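Local coordinates for protein paenibacillus xanthan lyase (Paenibacillus, PDB 6F2P) that cleaves the polysaccharide xanthan as a lyase, probably by beta-elimination as in other family 8 polysaccharide lyases, at residues A[232-237]-A[297-302]; A[407-412]-A[438-443]; A[771-776]-A[809-814]; A[963-968]-A[1002-1007]. All coordinates share one frame; numbering follows the deposited sequence.

From the N terminus, contact 1 comes first: helix 292-307 returns to helix 229-244 inside the alpha-helical domain, closing a loop of 59 residues. Contact 2 closes a shorter loop, of 25 residues, within the super-sandwich domain, where it brings the edges of two different sheets together. Contact 3, closing a loop of 32 residues, adds the outermost strand 775-778 to strand 806-813 beside a calcium site. Contact 4, closing one of 33, pairs two strands of the golvesin-like C-terminal domain. The four are in series, each closing before the next opens, so none nests or crosses. Contacts 1 and 4 are farthest apart, with centres about 83 Å from each other; each joins elements close in the chain.

Contact 1 of 4, residues A[232-237]-A[297-302]; sequences ELLSGI and VTVMAS
Leu234 lays its branched end over the side of Ser302: CD2 lies 3.7 Å from Ser302 CB, and CG stands equally close to the same carbon. CG is trans to the backbone N (chi1 176°), which carries the isobutyl group across toward the second helix, and CD2 also reaches CG1 of Val299 at 4.2 Å. Beside this apolar overlap, Ser235 and Ser302 bring the two backbones closest, their CA atoms 5.3 Å apart, and Ser302 OG lies over Ser235 CA at 3.2 Å. The hydroxyl takes its polar partner from its own helix: the 2.9 Å bond from Ser302 OG to Thr298 O, made with chi1 -70°, holds it turned back, tilted from the carbonyl plane. Ser302 N binds the same oxygen from the opposite face of that plane, so this oxygen is gripped by two donors. At the margin, Ser235 OG and Thr298 OG1 approach to 3.6 Å, too long for direct bonding, which indicates packing of small polar groups. The segment axes pass at 9.1 Å with 33° between their N-to-C directions, the close, roughly parallel pairing of two helices in the domain that, as in other family 8 lyases, probably forms an incomplete alpha/alpha toroid. Helix 256-267 covers one flank, with Tyr267 touching both Leu234 and Val299 and Ile263 touching Leu234; on another side of helix 229-244, Leu233 and Ile237 pack on Leu172 of helix 168-184.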
loop_
_atom_site.group_PDB
_atom_site.type_symbol
_atom_site.label_atom_id
_atom_site.label_comp_id
_atom_site.label_asym_id
_atom_site.label_seq_id
_atom_site.Cartn_x
_atom_site.Cartn_y
_atom_site.Cartn_z
ATOM N N GLU A 232 -4.150 3.086 21.581
ATOM C CA GLU A 232 -3.832 3.807 22.806
ATOM C C GLU A 232 -3.476 5.285 22.580
ATOM O O GLU A 232 -3.779 6.119 23.428
ATOM C CB GLU A 232 -2.836 3.051 23.724
ATOM C CG GLU A 232 -1.370 3.032 23.318
ATOM C CD GLU A 232 -0.631 1.784 23.835
ATOM O OE1 GLU A 232 -1.032 0.646 23.492
ATOM O OE2 GLU A 232 0.359 1.935 24.581
ATOM N N LEU A 233 -2.872 5.617 21.441
ATOM C CA LEU A 233 -2.664 7.024 21.104
ATOM C C LEU A 233 -4.007 7.726 20.966
ATOM O O LEU A 233 -4.241 8.759 21.593
ATOM C CB LEU A 233 -1.882 7.186 19.808
ATOM C CG LEU A 233 -0.392 6.865 19.752
ATOM C CD1 LEU A 233 0.126 7.202 18.362
ATOM C CD2 LEU A 233 0.388 7.635 20.791
ATOM N N LEU A 234 -4.890 7.156 20.149
ATOM C CA LEU A 234 -6.233 7.699 19.969
ATOM C C LEU A 234 -6.908 7.972 21.312
ATOM O O LEU A 234 -7.537 9.019 21.501
ATOM C CB LEU A 234 -7.102 6.745 19.148
ATOM C CG LEU A 234 -8.568 7.179 18.988
ATOM C CD1 LEU A 234 -8.722 8.425 18.112
ATOM C CD2 LEU A 234 -9.423 6.058 18.451
ATOM N N SER A 235 -6.763 7.037 22.243
ATOM C CA SER A 235 -7.420 7.158 23.539
ATOM C C SER A 235 -6.919 8.357 24.330
ATOM O O SER A 235 -7.700 9.234 24.700
ATOM C CB SER A 235 -7.219 5.892 24.364
ATOM O OG SER A 235 -8.147 5.859 25.429
ATOM N N GLY A 236 -5.612 8.392 24.577
ATOM C CA GLY A 236 -4.997 9.472 25.331
ATOM C C GLY A 236 -5.198 10.848 24.720
ATOM O O GLY A 236 -5.460 11.822 25.432
ATOM N N ILE A 237 -5.073 10.934 23.400
ATOM C CA ILE A 237 -5.285 12.197 22.700
ATOM C C ILE A 237 -6.747 12.664 22.766
ATOM O O ILE A 237 -7.025 13.833 23.041
ATOM C CB ILE A 237 -4.778 12.130 21.246
ATOM C CG1 ILE A 237 -3.257 11.956 21.246
ATOM C CG2 ILE A 237 -5.184 13.377 20.480
ATOM C CD1 ILE A 237 -2.675 11.612 19.910
ATOM N N VAL A 297 -13.534 -1.753 22.530
ATOM C CA VAL A 297 -14.144 -0.902 23.545
ATOM C C VAL A 297 -13.453 0.452 23.724
ATOM O O VAL A 297 -14.120 1.482 23.782
ATOM C CB VAL A 297 -14.278 -1.636 24.899
ATOM C CG1 VAL A 297 -14.651 -0.665 25.985
ATOM C CG2 VAL A 297 -15.330 -2.740 24.793
ATOM N N THR A 298 -12.127 0.450 23.786
ATOM C CA THR A 298 -11.364 1.686 23.951
ATOM C C THR A 298 -11.587 2.639 22.769
ATOM O O THR A 298 -11.606 3.863 22.936
ATOM C CB THR A 298 -9.850 1.402 24.133
ATOM O OG1 THR A 298 -9.133 2.640 24.216
ATOM C CG2 THR A 298 -9.304 0.599 22.958
ATOM N N VAL A 299 -11.777 2.074 21.580
ATOM C CA VAL A 299 -11.988 2.884 20.393
ATOM C C VAL A 299 -13.377 3.515 20.406
ATOM O O VAL A 299 -13.532 4.714 20.131
ATOM C CB VAL A 299 -11.814 2.061 19.110
ATOM C CG1 VAL A 299 -12.101 2.922 17.907
ATOM C CG2 VAL A 299 -10.410 1.491 19.032
ATOM N N MET A 300 -14.388 2.705 20.717
ATOM C CA MET A 300 -15.751 3.212 20.855
ATOM C C MET A 300 -15.793 4.322 21.899
ATOM O O MET A 300 -16.481 5.327 21.720
ATOM C CB MET A 300 -16.719 2.090 21.228
ATOM C CG MET A 300 -16.856 1.038 20.146
ATOM S SD MET A 300 -17.832 -0.406 20.613
ATOM C CE MET A 300 -19.389 0.319 21.105
ATOM N N ALA A 301 -15.030 4.141 22.975
ATOM C CA ALA A 301 -14.971 5.123 24.052
ATOM C C ALA A 301 -14.314 6.393 23.558
ATOM O O ALA A 301 -14.752 7.495 23.877
ATOM C CB ALA A 301 -14.210 4.566 25.258
ATOM N N SER A 302 -13.259 6.232 22.773
ATOM C CA SER A 302 -12.537 7.373 22.232
ATOM C C SER A 302 -13.412 8.161 21.273
ATOM O O SER A 302 -13.324 9.391 21.213
ATOM C CB SER A 302 -11.268 6.909 21.521
ATOM O OG SER A 302 -10.308 6.418 22.442
#

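Contact 2 of 4, residues A[407-412]-A[438-443]; sequences TGDGMT and TTVLQN
Thr438 packs on both CB and the backbone O of Asp409: its methyl CG2 lies 3.6 Å from Asp409 CB and 3.4 Å from Asp409 O, and also sits 3.8 Å from CB of Met411. Its chi1 of 55° places CG2 opposite the carbonyl carbon, on the side of the 407-412 turn, and directs OG1 to its hydrogen bond with Leu435 O. The backbone adds a CA-H...O contact, Thr438 CA to Asp409 O, at 3.2 Å. With chi1 of -78°, Asp409 CG stands beside its backbone N, opposite the carbonyl carbon, which brings the carboxylate across the Val440 side chain at about a right angle, OD2 lying 3.7 Å from CG1. A water donates both to OD2 and, at 2.8 Å, to Thr439 O, bridging the segments. His406 ND1 also bonds OD2 and Gln446 NE2 bonds OD1, so both carboxylate oxygens are held. Met411 extends fully away to pack on Trp427 of helix 426-429, and Gly410, with a positive phi, forms a G1 beta bulge with Met411 opposite Ser385. The contact thus sits where two sheets of the super-sandwich domain adjoin, at outermost strands 411-415 (beside 380-385) and 439-441 (beside 508-516).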
loop_
_atom_site.group_PDB
_atom_site.type_symbol
_atom_site.label_atom_id
_atom_site.label_comp_id
_atom_site.label_asym_id
_atom_site.label_seq_id
_atom_site.Cartn_x
_atom_site.Cartn_y
_atom_site.Cartn_z
ATOM N N THR A 407 0.244 -15.304 10.607
ATOM C CA THR A 407 -0.813 -14.292 10.658
ATOM C C THR A 407 -0.706 -13.215 9.564
ATOM O O THR A 407 -1.636 -12.430 9.372
ATOM C CB THR A 407 -0.917 -13.616 12.054
ATOM O OG1 THR A 407 0.358 -13.092 12.444
ATOM C CG2 THR A 407 -1.396 -14.606 13.100
ATOM N N GLY A 408 0.423 -13.184 8.856
ATOM C CA GLY A 408 0.624 -12.250 7.759
ATOM C C GLY A 408 0.831 -12.942 6.414
ATOM O O GLY A 408 1.220 -12.311 5.432
ATOM N N ASP A 409 0.559 -14.241 6.359
ATOM C CA ASP A 409 0.874 -15.042 5.180
ATOM C C ASP A 409 -0.259 -15.008 4.162
ATOM O O ASP A 409 -0.666 -16.043 3.631
ATOM C CB ASP A 409 1.157 -16.489 5.588
ATOM C CG ASP A 409 2.541 -16.672 6.171
ATOM O OD1 ASP A 409 3.208 -15.657 6.486
ATOM O OD2 ASP A 409 2.962 -17.839 6.321
ATOM N N GLY A 410 -0.759 -13.813 3.881
ATOM C CA GLY A 410 -1.936 -13.685 3.055
ATOM C C GLY A 410 -3.118 -14.308 3.773
ATOM O O GLY A 410 -3.866 -15.095 3.196
ATOM N N MET A 411 -3.287 -13.959 5.042
ATOM C CA MET A 411 -4.393 -14.483 5.828
ATOM C C MET A 411 -5.664 -13.719 5.522
ATOM O O MET A 411 -5.632 -12.510 5.321
ATOM C CB MET A 411 -4.086 -14.382 7.319
ATOM C CG MET A 411 -5.135 -15.013 8.215
ATOM S SD MET A 411 -4.750 -14.731 9.951
ATOM C CE MET A 411 -6.251 -15.360 10.722
ATOM N N THR A 412 -6.786 -14.426 5.495
ATOM C CA THR A 412 -8.069 -13.790 5.244
ATOM C C THR A 412 -8.994 -13.905 6.452
ATOM O O THR A 412 -9.113 -14.972 7.063
ATOM C CB THR A 412 -8.757 -14.393 4.006
ATOM O OG1 THR A 412 -9.055 -15.773 4.245
ATOM C CG2 THR A 412 -7.838 -14.307 2.823
ATOM N N THR A 438 -4.120 -18.475 4.077
ATOM C CA THR A 438 -2.667 -18.568 3.978
ATOM C C THR A 438 -2.199 -19.713 3.088
ATOM O O THR A 438 -2.880 -20.733 2.966
ATOM C CB THR A 438 -2.032 -18.764 5.367
ATOM O OG1 THR A 438 -2.626 -19.902 6.003
ATOM C CG2 THR A 438 -2.260 -17.536 6.230
ATOM N N THR A 439 -1.029 -19.536 2.478
ATOM C CA THR A 439 -0.321 -20.641 1.845
ATOM C C THR A 439 0.924 -20.938 2.665
ATOM O O THR A 439 1.767 -20.065 2.818
ATOM C CB THR A 439 0.104 -20.285 0.413
ATOM O OG1 THR A 439 -1.065 -20.126 -0.397
ATOM C CG2 THR A 439 0.985 -21.366 -0.174
ATOM N N VAL A 440 1.046 -22.159 3.187
ATOM C CA VAL A 440 2.141 -22.497 4.111
ATOM C C VAL A 440 2.784 -23.875 3.897
ATOM O O VAL A 440 2.216 -24.746 3.221
ATOM C CB VAL A 440 1.657 -22.483 5.577
ATOM C CG1 VAL A 440 1.172 -21.100 5.990
ATOM C CG2 VAL A 440 0.570 -23.533 5.777
ATOM N N LEU A 441 3.968 -24.065 4.485
ATOM C CA LEU A 441 4.557 -25.397 4.623
ATOM C C LEU A 441 3.885 -26.055 5.811
ATOM O O LEU A 441 3.787 -25.448 6.880
ATOM C CB LEU A 441 6.052 -25.312 4.895
ATOM C CG LEU A 441 6.912 -24.704 3.796
ATOM C CD1 LEU A 441 8.356 -24.576 4.278
ATOM C CD2 LEU A 441 6.819 -25.538 2.510
ATOM N N GLN A 442 3.417 -27.287 5.632
ATOM C CA GLN A 442 2.581 -27.931 6.642
ATOM C C GLN A 442 3.267 -28.071 7.996
ATOM O O GLN A 442 4.396 -28.575 8.086
ATOM C CB GLN A 442 2.112 -29.299 6.159
ATOM C CG GLN A 442 1.440 -30.116 7.235
ATOM C CD GLN A 442 0.862 -31.409 6.707
ATOM O OE1 GLN A 442 1.338 -31.947 5.707
ATOM N NE2 GLN A 442 -0.180 -31.911 7.369
ATOM N N ASN A 443 2.566 -27.616 9.037
ATOM C CA ASN A 443 3.012 -27.728 10.425
ATOM C C ASN A 443 4.411 -27.164 10.653
ATOM O O ASN A 443 5.280 -27.823 11.219
ATOM C CB ASN A 443 2.936 -29.182 10.883
ATOM C CG ASN A 443 3.062 -29.330 12.389
ATOM O OD1 ASN A 443 2.121 -29.048 13.134
ATOM N ND2 ASN A 443 4.224 -29.787 12.843
HETATM O O HOH W 1 3.862 -19.356 4.508
#

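Contact 3 of 4, residues A[771-776]-A[809-814]; sequences EALPIN and FSLDVT. With CA (calcium ion), chain C.
An edge strand meets its sheet here in a calcium-bearing beta-sandwich module: the two segments share one antiparallel, non-hydrogen-bonded pair, Ile775 with Phe809, and Asn776 adds backbone bonding with Glu808. The CA atoms of the pair are 4.5 Å apart. Just beyond it Ser810 N donates to Pro774 O at 3.0 Å, with an N-H...O angle of 157°, and the donor lies nearly in line with the carbonyl, evidence of a well-formed ladder bond. On the face that carries Ile775 and Phe809, the two side chains lie side by side and point the same way, CG1 of the isoleucine running 4.1 Å from ring atom CD1. CB of Leu773 is 3.7 Å from the same CD1, the ring atom nearest to both. The Leu773 and Leu811 side chains cross, CD1 to CD1 at 3.8 Å, while Pro774 CG lies 3.5 Å from Ser810 O. The Phe809 ring reaches on to Leu796, Phe798, Leu893 and Phe896, residues of the other sheet, which places it in the sandwich core. Upstream, Glu771 is bidentate on the calcium ion, OE2 at 2.3 Å and OE1 at 2.6 Å; Glu769 adds OE2, and Ser791, Lys794 and Asp894 their main-chain O. The chemistry thus differs along one short segment: calcium coordination at Glu771, then apolar packing and one backbone bond between the two segments.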
loop_
_atom_site.group_PDB
_atom_site.type_symbol
_atom_site.label_atom_id
_atom_site.label_comp_id
_atom_site.label_asym_id
_atom_site.label_seq_id
_atom_site.Cartn_x
_atom_site.Cartn_y
_atom_site.Cartn_z
ATOM N N GLU A 771 18.728 17.250 -13.437
ATOM C CA GLU A 771 18.229 17.796 -12.183
ATOM C C GLU A 771 16.762 17.470 -11.907
ATOM O O GLU A 771 16.272 17.729 -10.815
ATOM C CB GLU A 771 18.419 19.317 -12.151
ATOM C CG GLU A 771 17.573 20.079 -13.165
ATOM C CD GLU A 771 18.356 20.431 -14.424
ATOM O OE1 GLU A 771 17.945 21.371 -15.148
ATOM O OE2 GLU A 771 19.385 19.769 -14.674
ATOM N N ALA A 772 16.052 16.921 -12.886
ATOM C CA ALA A 772 14.630 16.645 -12.699
ATOM C C ALA A 772 14.278 15.190 -12.988
ATOM O O ALA A 772 13.105 14.844 -13.178
ATOM C CB ALA A 772 13.782 17.582 -13.549
ATOM N N LEU A 773 15.294 14.339 -13.006
ATOM C CA LEU A 773 15.085 12.930 -13.292
ATOM C C LEU A 773 14.938 12.116 -12.017
ATOM O O LEU A 773 15.763 12.220 -11.110
ATOM C CB LEU A 773 16.237 12.386 -14.128
ATOM C CG LEU A 773 16.193 12.814 -15.589
ATOM C CD1 LEU A 773 17.441 12.339 -16.329
ATOM C CD2 LEU A 773 14.918 12.276 -16.235
ATOM N N PRO A 774 13.876 11.307 -11.945
ATOM C CA PRO A 774 13.681 10.396 -10.814
ATOM C C PRO A 774 14.854 9.440 -10.736
ATOM O O PRO A 774 15.293 8.936 -11.775
ATOM C CB PRO A 774 12.396 9.641 -11.177
ATOM C CG PRO A 774 12.231 9.842 -12.661
ATOM C CD PRO A 774 12.815 11.184 -12.959
ATOM N N ILE A 775 15.373 9.217 -9.534
ATOM C CA ILE A 775 16.517 8.338 -9.385
ATOM C C ILE A 775 16.086 6.959 -8.914
ATOM O O ILE A 775 15.422 6.816 -7.884
ATOM C CB ILE A 775 17.542 8.914 -8.422
ATOM C CG1 ILE A 775 18.122 10.204 -9.001
ATOM C CG2 ILE A 775 18.637 7.891 -8.148
ATOM C CD1 ILE A 775 19.065 10.938 -8.058
ATOM N N ASN A 776 16.468 5.944 -9.676
ATOM C CA ASN A 776 16.042 4.586 -9.378
ATOM C C ASN A 776 16.982 3.818 -8.437
ATOM O O ASN A 776 16.541 2.928 -7.712
ATOM C CB ASN A 776 15.816 3.816 -10.682
ATOM C CG ASN A 776 15.401 2.374 -10.447
ATOM O OD1 ASN A 776 14.337 2.100 -9.880
ATOM N ND2 ASN A 776 16.236 1.439 -10.908
ATOM N N PHE A 809 19.184 6.580 -13.367
ATOM C CA PHE A 809 18.013 7.426 -13.568
ATOM C C PHE A 809 16.907 6.675 -14.301
ATOM O O PHE A 809 17.159 5.661 -14.951
ATOM C CB PHE A 809 18.375 8.663 -14.385
ATOM C CG PHE A 809 19.497 9.476 -13.817
ATOM C CD1 PHE A 809 19.239 10.500 -12.915
ATOM C CD2 PHE A 809 20.808 9.248 -14.214
ATOM C CE1 PHE A 809 20.271 11.271 -12.395
ATOM C CE2 PHE A 809 21.844 10.019 -13.712
ATOM C CZ PHE A 809 21.573 11.034 -12.799
ATOM N N SER A 810 15.685 7.187 -14.213
ATOM C CA SER A 810 14.594 6.646 -15.006
ATOM C C SER A 810 14.102 7.691 -15.996
ATOM O O SER A 810 13.671 8.775 -15.611
ATOM C CB SER A 810 13.443 6.174 -14.121
ATOM O OG SER A 810 12.425 5.593 -14.918
ATOM N N LEU A 811 14.177 7.352 -17.279
ATOM C CA LEU A 811 13.772 8.249 -18.351
ATOM C C LEU A 811 12.572 7.667 -19.082
ATOM O O LEU A 811 12.523 6.464 -19.360
ATOM C CB LEU A 811 14.920 8.452 -19.344
ATOM C CG LEU A 811 16.119 9.338 -18.979
ATOM C CD1 LEU A 811 16.876 8.826 -17.747
ATOM C CD2 LEU A 811 17.059 9.458 -20.182
ATOM N N ASP A 812 11.601 8.519 -19.388
ATOM C CA ASP A 812 10.451 8.098 -20.175
ATOM C C ASP A 812 10.752 8.235 -21.674
ATOM O O ASP A 812 10.742 9.341 -22.217
ATOM C CB ASP A 812 9.223 8.930 -19.803
ATOM C CG ASP A 812 7.943 8.386 -20.409
ATOM O OD1 ASP A 812 8.018 7.425 -21.211
ATOM O OD2 ASP A 812 6.860 8.928 -20.089
ATOM N N VAL A 813 11.027 7.113 -22.333
ATOM C CA VAL A 813 11.259 7.111 -23.774
ATOM C C VAL A 813 9.922 6.928 -24.488
ATOM O O VAL A 813 9.414 5.808 -24.616
ATOM C CB VAL A 813 12.246 6.005 -24.186
ATOM C CG1 VAL A 813 12.480 6.015 -25.703
ATOM C CG2 VAL A 813 13.559 6.163 -23.426
ATOM N N THR A 814 9.363 8.039 -24.958
ATOM C CA THR A 814 7.971 8.088 -25.402
ATOM C C THR A 814 7.727 7.583 -26.818
ATOM O O THR A 814 6.579 7.397 -27.219
ATOM C CB THR A 814 7.429 9.516 -25.309
ATOM O OG1 THR A 814 8.139 10.350 -26.231
ATOM C CG2 THR A 814 7.608 10.057 -23.891
HETATM CA CA CA C . 20.058 20.775 -16.580
#

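Contact 4 of 4, residues A[963-968]-A[1002-1007]; sequences QVYMMW and WNLLGT
Met967 crosses the Trp1002 indole at about a right angle, and its atoms can be followed over the ring. CB starts 3.9 Å from Trp1002 CE3; the chain runs out extended to SD, which lies 4.9 Å from the centroid of the six-membered ring; a bend at chi3 (-62°) then turns CE back, 3.6 Å over the centroid of the five-membered ring. The methyl makes the close CH-pi contact, with the sulfur above the ring at a distance. Met967 also touches Tyr933 and Asp1032, both calcium-binding residues, and Lys1035 makes a cation-pi contact with Trp1002. Two residues earlier on the strand, the Tyr965 ring has Leu1004 CD1 over the centre of one face, 3.9 Å from the centroid. Its hydroxyl donates to Gln963 OE1 at 2.6 Å from above the carbonyl plane, which holds the ring's far end. On the other face of the sheet, Asn1003 ND2 sits over the Trp968 ring toward its rim, 3.2 Å from CZ2, with ring and amide planes 33° apart; the amide also bonds Asn998 O, and Trp968 NE1 bonds Gly997 O. The backbones are antiparallel, 141° between the segments. Met966 and Asn1003 bond both ways, N to O; at a classic beta bulge Leu1005 and Gly1006 both face Val964, whose N bonds Gly1006 O at 2.7 Å and whose O accepts from Leu1005 N. Leu1005 CD1 packs against Met966 CB. Chemically, ladder bonds join the backbones, while the side-chain contacts across the pair are mainly CH-pi, sulfur-aromatic and apolar.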
loop_
_atom_site.group_PDB
_atom_site.type_symbol
_atom_site.label_atom_id
_atom_site.label_comp_id
_atom_site.label_asym_id
_atom_site.label_seq_id
_atom_site.Cartn_x
_atom_site.Cartn_y
_atom_site.Cartn_z
ATOM N N GLN A 963 18.906 13.565 -48.169
ATOM C CA GLN A 963 19.710 13.295 -49.353
ATOM C C GLN A 963 19.069 12.197 -50.199
ATOM O O GLN A 963 18.712 11.133 -49.690
ATOM C CB GLN A 963 21.126 12.895 -48.951
ATOM C CG GLN A 963 21.885 14.019 -48.290
ATOM C CD GLN A 963 23.324 13.662 -48.016
ATOM O OE1 GLN A 963 23.661 12.493 -47.820
ATOM N NE2 GLN A 963 24.192 14.671 -48.009
ATOM N N VAL A 964 18.918 12.464 -51.492
ATOM C CA VAL A 964 18.293 11.508 -52.403
ATOM C C VAL A 964 19.338 10.791 -53.269
ATOM O O VAL A 964 19.982 11.411 -54.119
ATOM C CB VAL A 964 17.235 12.203 -53.293
ATOM C CG1 VAL A 964 16.673 11.242 -54.319
ATOM C CG2 VAL A 964 16.121 12.788 -52.437
ATOM N N TYR A 965 19.516 9.489 -53.035
ATOM C CA TYR A 965 20.448 8.678 -53.825
ATOM C C TYR A 965 19.727 7.769 -54.810
ATOM O O TYR A 965 18.556 7.445 -54.629
ATOM C CB TYR A 965 21.327 7.813 -52.928
ATOM C CG TYR A 965 22.231 8.581 -52.003
ATOM C CD1 TYR A 965 21.757 9.076 -50.796
ATOM C CD2 TYR A 965 23.563 8.798 -52.324
ATOM C CE1 TYR A 965 22.578 9.777 -49.942
ATOM C CE2 TYR A 965 24.395 9.498 -51.472
ATOM C CZ TYR A 965 23.894 9.984 -50.279
ATOM O OH TYR A 965 24.706 10.679 -49.413
ATOM N N MET A 966 20.440 7.356 -55.853
ATOM C CA MET A 966 19.915 6.373 -56.796
ATOM C C MET A 966 21.016 5.446 -57.319
ATOM O O MET A 966 22.155 5.866 -57.551
ATOM C CB MET A 966 19.188 7.053 -57.955
ATOM C CG MET A 966 18.631 6.071 -58.973
ATOM S SD MET A 966 17.842 6.836 -60.401
ATOM C CE MET A 966 16.345 7.506 -59.673
ATOM N N MET A 967 20.668 4.177 -57.479
ATOM C CA MET A 967 21.584 3.193 -58.027
ATOM C C MET A 967 20.976 2.633 -59.302
ATOM O O MET A 967 19.752 2.613 -59.449
ATOM C CB MET A 967 21.802 2.075 -57.014
ATOM C CG MET A 967 22.780 1.001 -57.446
ATOM S SD MET A 967 23.063 -0.154 -56.102
ATOM C CE MET A 967 23.791 0.940 -54.883
ATOM N N TRP A 968 21.826 2.195 -60.225
ATOM C CA TRP A 968 21.356 1.596 -61.469
ATOM C C TRP A 968 22.405 0.663 -62.075
ATOM O O TRP A 968 23.547 0.603 -61.608
ATOM C CB TRP A 968 20.960 2.684 -62.475
ATOM C CG TRP A 968 22.046 3.693 -62.729
ATOM C CD1 TRP A 968 23.237 3.478 -63.364
ATOM C CD2 TRP A 968 22.038 5.077 -62.355
ATOM N NE1 TRP A 968 23.971 4.638 -63.407
ATOM C CE2 TRP A 968 23.258 5.636 -62.795
ATOM C CE3 TRP A 968 21.118 5.898 -61.691
ATOM C CZ2 TRP A 968 23.582 6.978 -62.592
ATOM C CZ3 TRP A 968 21.442 7.231 -61.488
ATOM C CH2 TRP A 968 22.664 7.757 -61.940
ATOM N N TRP A 1002 25.599 4.212 -54.939
ATOM C CA TRP A 1002 24.551 5.174 -54.616
ATOM C C TRP A 1002 24.935 6.545 -55.146
ATOM O O TRP A 1002 25.915 7.145 -54.703
ATOM C CB TRP A 1002 24.303 5.249 -53.110
ATOM C CG TRP A 1002 23.524 4.092 -52.572
ATOM C CD1 TRP A 1002 23.938 3.186 -51.634
ATOM C CD2 TRP A 1002 22.195 3.707 -52.942
ATOM N NE1 TRP A 1002 22.944 2.264 -51.398
ATOM C CE2 TRP A 1002 21.866 2.562 -52.190
ATOM C CE3 TRP A 1002 21.249 4.223 -53.835
ATOM C CZ2 TRP A 1002 20.631 1.924 -52.305
ATOM C CZ3 TRP A 1002 20.023 3.587 -53.946
ATOM C CH2 TRP A 1002 19.727 2.449 -53.185
ATOM N N ASN A 1003 24.161 7.037 -56.104
ATOM C CA ASN A 1003 24.461 8.314 -56.727
ATOM C C ASN A 1003 23.616 9.421 -56.132
ATOM O O ASN A 1003 22.387 9.361 -56.164
ATOM C CB ASN A 1003 24.260 8.229 -58.244
ATOM C CG ASN A 1003 25.330 7.396 -58.921
ATOM O OD1 ASN A 1003 26.524 7.640 -58.737
ATOM N ND2 ASN A 1003 24.911 6.392 -59.686
ATOM N N LEU A 1004 24.275 10.430 -55.580
ATOM C CA LEU A 1004 23.558 11.540 -54.974
ATOM C C LEU A 1004 22.896 12.415 -56.039
ATOM O O LEU A 1004 23.580 13.045 -56.844
ATOM C CB LEU A 1004 24.507 12.366 -54.111
ATOM C CG LEU A 1004 23.846 13.465 -53.289
ATOM C CD1 LEU A 1004 22.682 12.879 -52.511
ATOM C CD2 LEU A 1004 24.856 14.099 -52.349
ATOM N N LEU A 1005 21.565 12.446 -56.035
ATOM C CA LEU A 1005 20.798 13.264 -56.978
ATOM C C LEU A 1005 20.609 14.680 -56.458
ATOM O O LEU A 1005 20.740 15.647 -57.205
ATOM C CB LEU A 1005 19.423 12.649 -57.251
ATOM C CG LEU A 1005 19.390 11.188 -57.699
ATOM C CD1 LEU A 1005 18.014 10.823 -58.214
ATOM C CD2 LEU A 1005 20.450 10.925 -58.753
ATOM N N GLY A 1006 20.288 14.795 -55.173
ATOM C CA GLY A 1006 20.077 16.091 -54.560
ATOM C C GLY A 1006 19.701 15.997 -53.098
ATOM O O GLY A 1006 19.637 14.908 -52.527
ATOM N N THR A 1007 19.455 17.149 -52.486
ATOM C CA THR A 1007 19.081 17.201 -51.083
ATOM C C THR A 1007 17.887 18.145 -50.927
ATOM O O THR A 1007 17.957 19.313 -51.301
ATOM C CB THR A 1007 20.277 17.642 -50.223
ATOM O OG1 THR A 1007 21.413 16.831 -50.544
ATOM C CG2 THR A 1007 19.976 17.487 -48.749
#